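Local coordinates for protein inorganic pyrophosphatase (Shewanella sp. AS-11, PDB 6LL8) that probably hydrolyses diphosphate to two phosphates as a manganese-dependent family II (DHH) pyrophosphatase, held here with magnesium, fluoride and the substrate analogue imidodiphosphate, at residues T119-K122 against M123-F127; P194-D197 against L198-D202; A224-D227 against D228-A231. All coordinates share one frame; numbering follows the deposited sequence. Where two conformers were deposited one is given.

Interaction 1. Residues T119-K122 against M123-F127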
loop_
_atom_site.group_PDB
_atom_site.type_symbol
_atom_site.label_atom_id
_atom_site.label_comp_id
_atom_site.label_asym_id
_atom_site.label_seq_id
_atom_site.Cartn_x
_atom_site.Cartn_y
_atom_site.Cartn_z
ATOM N N THR A 119 -7.791 -9.731 -0.109
ATOM C CA THR A 119 -7.933 -11.181 0.188
ATOM C C THR A 119 -8.770 -11.341 1.449
ATOM O O THR A 119 -9.648 -12.234 1.531
ATOM C CB THR A 119 -6.570 -11.835 0.277
ATOM O OG1 THR A 119 -5.949 -11.651 -0.995
ATOM C CG2 THR A 119 -6.635 -13.297 0.640
ATOM N N VAL A 120 -8.493 -10.520 2.453
ATOM C CA VAL A 120 -9.256 -10.565 3.719
ATOM C C VAL A 120 -10.685 -10.067 3.471
ATOM O O VAL A 120 -11.643 -10.633 4.001
ATOM C CB VAL A 120 -8.553 -9.753 4.807
ATOM C CG1 VAL A 120 -9.279 -9.968 6.138
ATOM C CG2 VAL A 120 -7.092 -10.126 4.938
ATOM N N ILE A 121 -10.882 -9.018 2.676
ATOM C CA ILE A 121 -12.247 -8.563 2.380
ATOM C C ILE A 121 -13.015 -9.680 1.682
ATOM O O ILE A 121 -14.191 -9.856 1.981
ATOM C CB ILE A 121 -12.195 -7.249 1.587
ATOM C CG1 ILE A 121 -11.555 -6.148 2.432
ATOM C CG2 ILE A 121 -13.579 -6.855 1.125
ATOM C CD1 ILE A 121 -11.230 -4.878 1.673
ATOM N N LYS A 122 -12.393 -10.457 0.813
ATOM C CA LYS A 122 -13.110 -11.593 0.188
ATOM C C LYS A 122 -13.548 -12.557 1.283
ATOM O O LYS A 122 -14.673 -13.076 1.216
ATOM C CB LYS A 122 -12.220 -12.227 -0.873
ATOM C CG LYS A 122 -12.954 -13.045 -1.901
ATOM C CD LYS A 122 -13.324 -14.380 -1.531
ATOM C CE LYS A 122 -13.973 -15.082 -2.732
ATOM N NZ LYS A 122 -14.273 -16.448 -2.319
ATOM N N MET A 123 -12.706 -12.806 2.267
ATOM C CA MET A 123 -13.094 -13.676 3.409
ATOM C C MET A 123 -14.309 -13.091 4.124
ATOM O O MET A 123 -15.153 -13.863 4.602
ATOM C CB MET A 123 -11.961 -13.817 4.427
ATOM C CG MET A 123 -10.781 -14.589 3.920
ATOM S SD MET A 123 -9.433 -14.406 5.136
ATOM C CE MET A 123 -8.110 -15.283 4.308
ATOM N N MET A 124 -14.411 -11.776 4.198
ATOM C CA MET A 124 -15.596 -11.154 4.819
ATOM C C MET A 124 -16.849 -11.396 3.980
ATOM O O MET A 124 -17.910 -11.747 4.531
ATOM C CB MET A 124 -15.335 -9.665 5.026
ATOM C CG MET A 124 -14.181 -9.375 5.928
ATOM S SD MET A 124 -13.741 -7.623 6.066
ATOM C CE MET A 124 -15.078 -7.040 7.077
ATOM N N TYR A 125 -16.762 -11.261 2.669
ATOM C CA TYR A 125 -17.909 -11.578 1.811
ATOM C C TYR A 125 -18.330 -13.030 2.048
ATOM O O TYR A 125 -19.537 -13.305 2.126
ATOM C CB TYR A 125 -17.613 -11.397 0.324
ATOM C CG TYR A 125 -17.741 -9.990 -0.187
ATOM C CD1 TYR A 125 -16.695 -9.082 -0.157
ATOM C CD2 TYR A 125 -18.891 -9.627 -0.857
ATOM C CE1 TYR A 125 -16.830 -7.814 -0.691
ATOM C CE2 TYR A 125 -19.045 -8.361 -1.392
ATOM C CZ TYR A 125 -17.999 -7.446 -1.334
ATOM O OH TYR A 125 -18.168 -6.207 -1.901
ATOM N N ASP A 126 -17.372 -13.941 2.136
ATOM C CA ASP A 126 -17.673 -15.373 2.350
ATOM C C ASP A 126 -18.377 -15.542 3.693
ATOM O O ASP A 126 -19.354 -16.319 3.784
ATOM C CB ASP A 126 -16.416 -16.240 2.352
ATOM C CG ASP A 126 -15.669 -16.354 1.044
ATOM O OD1 ASP A 126 -16.238 -16.084 0.021
ATOM O OD2 ASP A 126 -14.477 -16.774 1.105
ATOM N N PHE A 127 -17.900 -14.878 4.715
ATOM C CA PHE A 127 -18.478 -15.005 6.062
ATOM C C PHE A 127 -19.943 -14.574 6.042
ATOM O O PHE A 127 -20.791 -15.235 6.666
ATOM C CB PHE A 127 -17.675 -14.163 7.052
ATOM C CG PHE A 127 -18.260 -14.129 8.435
ATOM C CD1 PHE A 127 -18.188 -15.225 9.279
ATOM C CD2 PHE A 127 -18.928 -13.000 8.884
ATOM C CE1 PHE A 127 -18.764 -15.176 10.541
ATOM C CE2 PHE A 127 -19.500 -12.967 10.140
ATOM C CZ PHE A 127 -19.399 -14.050 10.973
#

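Interaction 2. Residues P194-D197 against L198-D202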
loop_
_atom_site.group_PDB
_atom_site.type_symbol
_atom_site.label_atom_id
_atom_site.label_comp_id
_atom_site.label_asym_id
_atom_site.label_seq_id
_atom_site.Cartn_x
_atom_site.Cartn_y
_atom_site.Cartn_z
ATOM N N PRO A 194 7.861 14.584 -12.610
ATOM C CA PRO A 194 8.785 15.246 -11.695
ATOM C C PRO A 194 9.285 14.305 -10.593
ATOM O O PRO A 194 8.518 13.462 -10.090
ATOM C CB PRO A 194 7.936 16.403 -11.141
ATOM C CG PRO A 194 6.906 16.703 -12.190
ATOM C CD PRO A 194 6.601 15.336 -12.768
ATOM N N ALA A 195 10.505 14.494 -10.147
ATOM C CA ALA A 195 11.107 13.671 -9.090
ATOM C C ALA A 195 10.180 13.612 -7.880
ATOM O O ALA A 195 9.980 12.512 -7.345
ATOM C CB ALA A 195 12.481 14.181 -8.748
ATOM N N ARG A 196 9.657 14.728 -7.402
ATOM C CA ARG A 196 8.867 14.703 -6.154
ATOM C C ARG A 196 7.621 13.843 -6.352
ATOM O O ARG A 196 7.204 13.148 -5.414
ATOM C CB ARG A 196 8.535 16.113 -5.672
ATOM C CG ARG A 196 7.597 16.168 -4.469
ATOM C CD ARG A 196 8.137 15.481 -3.219
ATOM N NE ARG A 196 9.435 15.952 -2.765
ATOM C CZ ARG A 196 9.624 16.906 -1.870
ATOM N NH1 ARG A 196 8.611 17.508 -1.307
ATOM N NH2 ARG A 196 10.844 17.243 -1.511
ATOM N N ASP A 197 7.008 13.901 -7.526
ATOM C CA ASP A 197 5.792 13.108 -7.779
ATOM C C ASP A 197 6.141 11.623 -7.746
ATOM O O ASP A 197 5.319 10.834 -7.263
ATOM C CB ASP A 197 5.130 13.515 -9.091
ATOM C CG ASP A 197 4.505 14.906 -9.117
ATOM O OD1 ASP A 197 4.254 15.458 -8.038
ATOM O OD2 ASP A 197 4.195 15.353 -10.212
ATOM N N LEU A 198 7.335 11.233 -8.202
ATOM C CA LEU A 198 7.742 9.820 -8.111
ATOM C C LEU A 198 8.055 9.450 -6.663
ATOM O O LEU A 198 7.618 8.382 -6.188
ATOM C CB LEU A 198 8.942 9.575 -9.009
ATOM C CG LEU A 198 8.695 9.685 -10.509
ATOM C CD1 LEU A 198 9.999 9.543 -11.255
ATOM C CD2 LEU A 198 7.676 8.662 -10.995
ATOM N N VAL A 199 8.795 10.281 -5.943
ATOM C CA VAL A 199 9.128 9.979 -4.536
ATOM C C VAL A 199 7.814 9.761 -3.757
ATOM O O VAL A 199 7.763 8.865 -2.925
ATOM C CB VAL A 199 9.998 11.093 -3.929
ATOM C CG1 VAL A 199 10.148 10.955 -2.444
ATOM C CG2 VAL A 199 11.345 11.162 -4.617
ATOM N N MET A 200 6.809 10.601 -3.982
ATOM C CA MET A 200 5.572 10.575 -3.195
ATOM C C MET A 200 4.542 9.604 -3.737
ATOM O O MET A 200 3.497 9.466 -3.106
ATOM C CB MET A 200 4.942 11.970 -3.126
ATOM C CG MET A 200 5.805 13.006 -2.439
ATOM S SD MET A 200 6.318 12.584 -0.814
ATOM C CE MET A 200 4.738 12.433 -0.028
ATOM N N ARG A 201 4.781 8.946 -4.846
ATOM C CA ARG A 201 3.715 8.149 -5.489
ATOM C C ARG A 201 3.260 6.998 -4.588
ATOM O O ARG A 201 2.067 6.684 -4.610
ATOM C CB ARG A 201 4.222 7.598 -6.814
ATOM C CG ARG A 201 3.237 6.665 -7.495
ATOM C CD ARG A 201 3.421 6.638 -8.971
ATOM N NE ARG A 201 2.996 7.896 -9.559
ATOM C CZ ARG A 201 3.285 8.245 -10.806
ATOM N NH1 ARG A 201 4.014 7.444 -11.560
ATOM N NH2 ARG A 201 2.885 9.408 -11.259
ATOM N N ASP A 202 4.187 6.362 -3.894
ATOM C CA ASP A 202 3.889 5.177 -3.073
ATOM C C ASP A 202 4.719 5.286 -1.815
ATOM O O ASP A 202 5.631 4.470 -1.594
ATOM C CB ASP A 202 4.158 3.915 -3.861
ATOM C CG ASP A 202 3.864 2.610 -3.181
ATOM O OD1 ASP A 202 3.242 2.646 -2.104
ATOM O OD2 ASP A 202 4.212 1.568 -3.822
#

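Interaction 3. Residues A224-D227 against D228-A231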
loop_
_atom_site.group_PDB
_atom_site.type_symbol
_atom_site.label_atom_id
_atom_site.label_comp_id
_atom_site.label_asym_id
_atom_site.label_seq_id
_atom_site.Cartn_x
_atom_site.Cartn_y
_atom_site.Cartn_z
ATOM N N ALA A 224 16.252 0.267 -15.347
ATOM C CA ALA A 224 17.006 1.226 -16.182
ATOM C C ALA A 224 16.170 2.483 -16.430
ATOM O O ALA A 224 16.773 3.535 -16.734
ATOM C CB ALA A 224 17.445 0.593 -17.470
ATOM N N VAL A 225 14.847 2.463 -16.233
ATOM C CA VAL A 225 14.001 3.673 -16.450
ATOM C C VAL A 225 14.437 4.771 -15.480
ATOM O O VAL A 225 14.117 5.930 -15.744
ATOM C CB VAL A 225 12.481 3.403 -16.365
ATOM C CG1 VAL A 225 12.013 2.481 -17.487
ATOM C CG2 VAL A 225 12.074 2.949 -14.966
ATOM N N PHE A 226 15.117 4.441 -14.398
ATOM C CA PHE A 226 15.529 5.458 -13.406
ATOM C C PHE A 226 16.944 5.976 -13.636
ATOM O O PHE A 226 17.373 6.852 -12.892
ATOM C CB PHE A 226 15.401 4.893 -11.992
ATOM C CG PHE A 226 13.979 4.606 -11.620
ATOM C CD1 PHE A 226 13.002 5.592 -11.677
ATOM C CD2 PHE A 226 13.601 3.313 -11.322
ATOM C CE1 PHE A 226 11.673 5.319 -11.390
ATOM C CE2 PHE A 226 12.282 3.051 -10.980
ATOM C CZ PHE A 226 11.320 4.040 -11.067
ATOM N N ASP A 227 17.656 5.492 -14.636
ATOM C CA ASP A 227 19.082 5.847 -14.754
ATOM C C ASP A 227 19.256 7.370 -14.860
ATOM O O ASP A 227 20.099 7.934 -14.110
ATOM C CB ASP A 227 19.716 5.142 -15.943
ATOM C CG ASP A 227 19.935 3.646 -15.754
ATOM O OD1 ASP A 227 19.854 3.168 -14.625
ATOM O OD2 ASP A 227 20.273 2.997 -16.758
ATOM N N ASP A 228 18.470 8.039 -15.687
ATOM C CA ASP A 228 18.717 9.475 -15.968
ATOM C C ASP A 228 18.255 10.352 -14.798
ATOM O O ASP A 228 18.840 11.424 -14.593
ATOM C CB ASP A 228 18.050 9.932 -17.264
ATOM C CG ASP A 228 18.653 9.317 -18.517
ATOM O OD1 ASP A 228 19.777 8.762 -18.445
ATOM O OD2 ASP A 228 17.994 9.394 -19.571
ATOM N N ILE A 229 17.253 9.911 -14.039
ATOM C CA ILE A 229 16.576 10.742 -12.989
ATOM C C ILE A 229 17.088 10.362 -11.603
ATOM O O ILE A 229 16.682 11.015 -10.634
ATOM C CB ILE A 229 15.024 10.676 -13.034
ATOM C CG1 ILE A 229 14.368 11.835 -12.262
ATOM C CG2 ILE A 229 14.483 9.344 -12.540
ATOM C CD1 ILE A 229 12.851 11.970 -12.483
ATOM N N LYS A 230 17.962 9.374 -11.492
ATOM C CA LYS A 230 18.383 8.869 -10.159
ATOM C C LYS A 230 18.965 9.995 -9.302
ATOM O O LYS A 230 18.600 10.109 -8.113
ATOM C CB LYS A 230 19.321 7.672 -10.294
ATOM C CG LYS A 230 19.448 6.869 -9.015
ATOM C CD LYS A 230 20.199 5.589 -9.228
ATOM C CE LYS A 230 19.439 4.648 -10.142
ATOM N NZ LYS A 230 20.121 3.349 -10.253
ATOM N N ALA A 231 19.886 10.787 -9.829
ATOM C CA ALA A 231 20.490 11.880 -9.042
ATOM C C ALA A 231 19.402 12.865 -8.590
ATOM O O ALA A 231 19.499 13.391 -7.460
ATOM C CB ALA A 231 21.582 12.542 -9.833
HETATM O O HOH W 1 16.792 6.526 -17.528
HETATM O O HOH W 2 15.252 8.497 -15.589
HETATM O O HOH W 3 18.420 2.756 -12.445
HETATM O O HOH W 4 21.174 10.080 -12.501
#

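Interaction 1. Residues T119-K122 against M123-F127
Lys122 and Asp126 meet through complementary torsions: the lysine sends CG anti to its backbone N (chi1 -159°) and folds at chi2 (-81°), while the aspartate turns CG away from its carbonyl carbon, back toward the preceding turn. The lysine chain, straight beyond the bend, thus brings its ammonium obliquely to the carboxylate. Asp126 OD1 takes the lysine proton on its syn lone pair, with Lys122 NZ 3.1 Å away; the same NZ lies 3.4 Å from Asp126 OD2, a weak second bond, and the result is a lopsided i to i+4 salt bridge. With an alanine here instead of Lys122, the Asp126 carboxylate is likely to lose this charged mate, and contact with Met140 and Ile132 would probably be reduced. Both residues belong to helix 117-128 of the DHH domain, where successive i to i+4 backbone bonds run from Met123 N to Thr119 O through to Asp126 N to Lys122 O; that of Tyr125 N to Ile121 O is 3.0 Å long and nearly straight at the hydrogen. On a neighbouring side of the helix, Ile121 and Tyr125 run side by side, with Ile121 CG2 3.8 Å from Tyr125 CE1. The ring edge also passes Ile121 O, which lies close to the ring plane, 3.4 Å from Tyr125 CD1. The phenol reaches helix 14-29, where its OH bonds to Ala22 O. Met124 places SD 4.1 Å from Ile121 CA, its side chain packing on Leu23 and Leu26 of helix 14-29 and on Val93 of strand 88-94. The side chain of Val120 also packs on Val93 and is about 5 Å from that of His95, a metal ligand.

Interaction 2. Residues P194-D197 against L198-D202
Main-chain hydrogen bonds join the two halves of this short helix: Leu198 N to Pro194 O, Val199 N to Ala195 O at 2.9 Å, and Met200 N to Arg196 O, also 2.9 Å. Pro194 occupies the N-cap position. The Val199 bond is almost straight (169° at the hydrogen), whereas Met200 N approaches Arg196 O tilted 25° from the carbonyl plane. Arg201 N bonds to Leu198 O, and strand 203-208, an outermost strand of the DHHA2 domain's mixed sheet, follows. Van der Waals contact between aliphatic parts centres on Arg196 and Met200, whose side chains lie alongside each other and point the same way. Arg196 CD is 3.5 Å from Met200 CG, a carbon that also rests 3.3 Å from Arg196 O. With bends at chi2 (61°) and chi3, the arginine carries its guanidinium beyond this contact to salt bridges with Asp236 and Glu243 on helix 230-243. Val199 lays CG2 against Ala195 O at 3.3 Å and packs on Leu240 of the same helix. Leu198 CG sits 3.8 Å from Pro194 O, and its side chain packs against Leu218 of the sheet.

Interaction 3. Residues A224-D227 against D228-A231
Phe226 O and Ile229 N join in a weak backbone hydrogen bond (3.3 Å, 131° at the hydrogen) between the 3-10 segment 224-226 and helix 230-243. The Phe226 and Ile229 side chains cross at an angle, with Ile229 CG2 at the ring edge, 4.1 Å from Phe226 CD1. In this one of its two conformers, Ile229 has chi1 at -162°, which leaves CG2 between the backbone N and the carbonyl carbon; CG2 is also 3.8 Å from Phe226 O. One face of the ring carries Val225 CG2, 3.9 Å above its centre. Lys230 passes close to the same carbonyl, its CB 3.3 Å from Phe226 O. Its NZ and Asp227 OD1 are too far apart for a salt bridge at 4.4 Å, but a water donates to the carboxylate oxygen and accepts from the ammonium, linking the two charges, and Lys230 NZ has its direct ionic partner in Glu262 of strand 260-267. Waters also fill in where direct backbone bonding is poor: one accepts from Asp228 N and donates to Ala224 O, a second links Val225 O to Ile229 N, weakly at the latter, and another joins Asp227 O to Ala231 N. On the sheet side, the Phe226 ring packs against Leu218 and Val220 of strand 211-220 and Leu253 of strand 248-255.

In the fold
Along the chain the three contacts come in series, interaction 1 in the DHH domain and interactions 2 and 3 in the DHHA2 domain. Interaction 1 lies across the chain's centre from the others: its centre is 33 Å from that of interaction 2 and 40 Å from that of interaction 3. Interactions 2 and 3, with centres 13 Å apart, meet where Leu198 CD1 lies 3.9 Å from Ile229 CD1 in one conformer of the isoleucine. The imidodiphosphate pocket takes His9, Asp13, Asp73, His95, His96 and Asp147 from one side and Lys204, Arg294 and Lys295 from the DHHA2 domain, so the site lies between the two. Interaction 1 and Arg201 of interaction 2 approach its metals; interaction 3 sits at the surface.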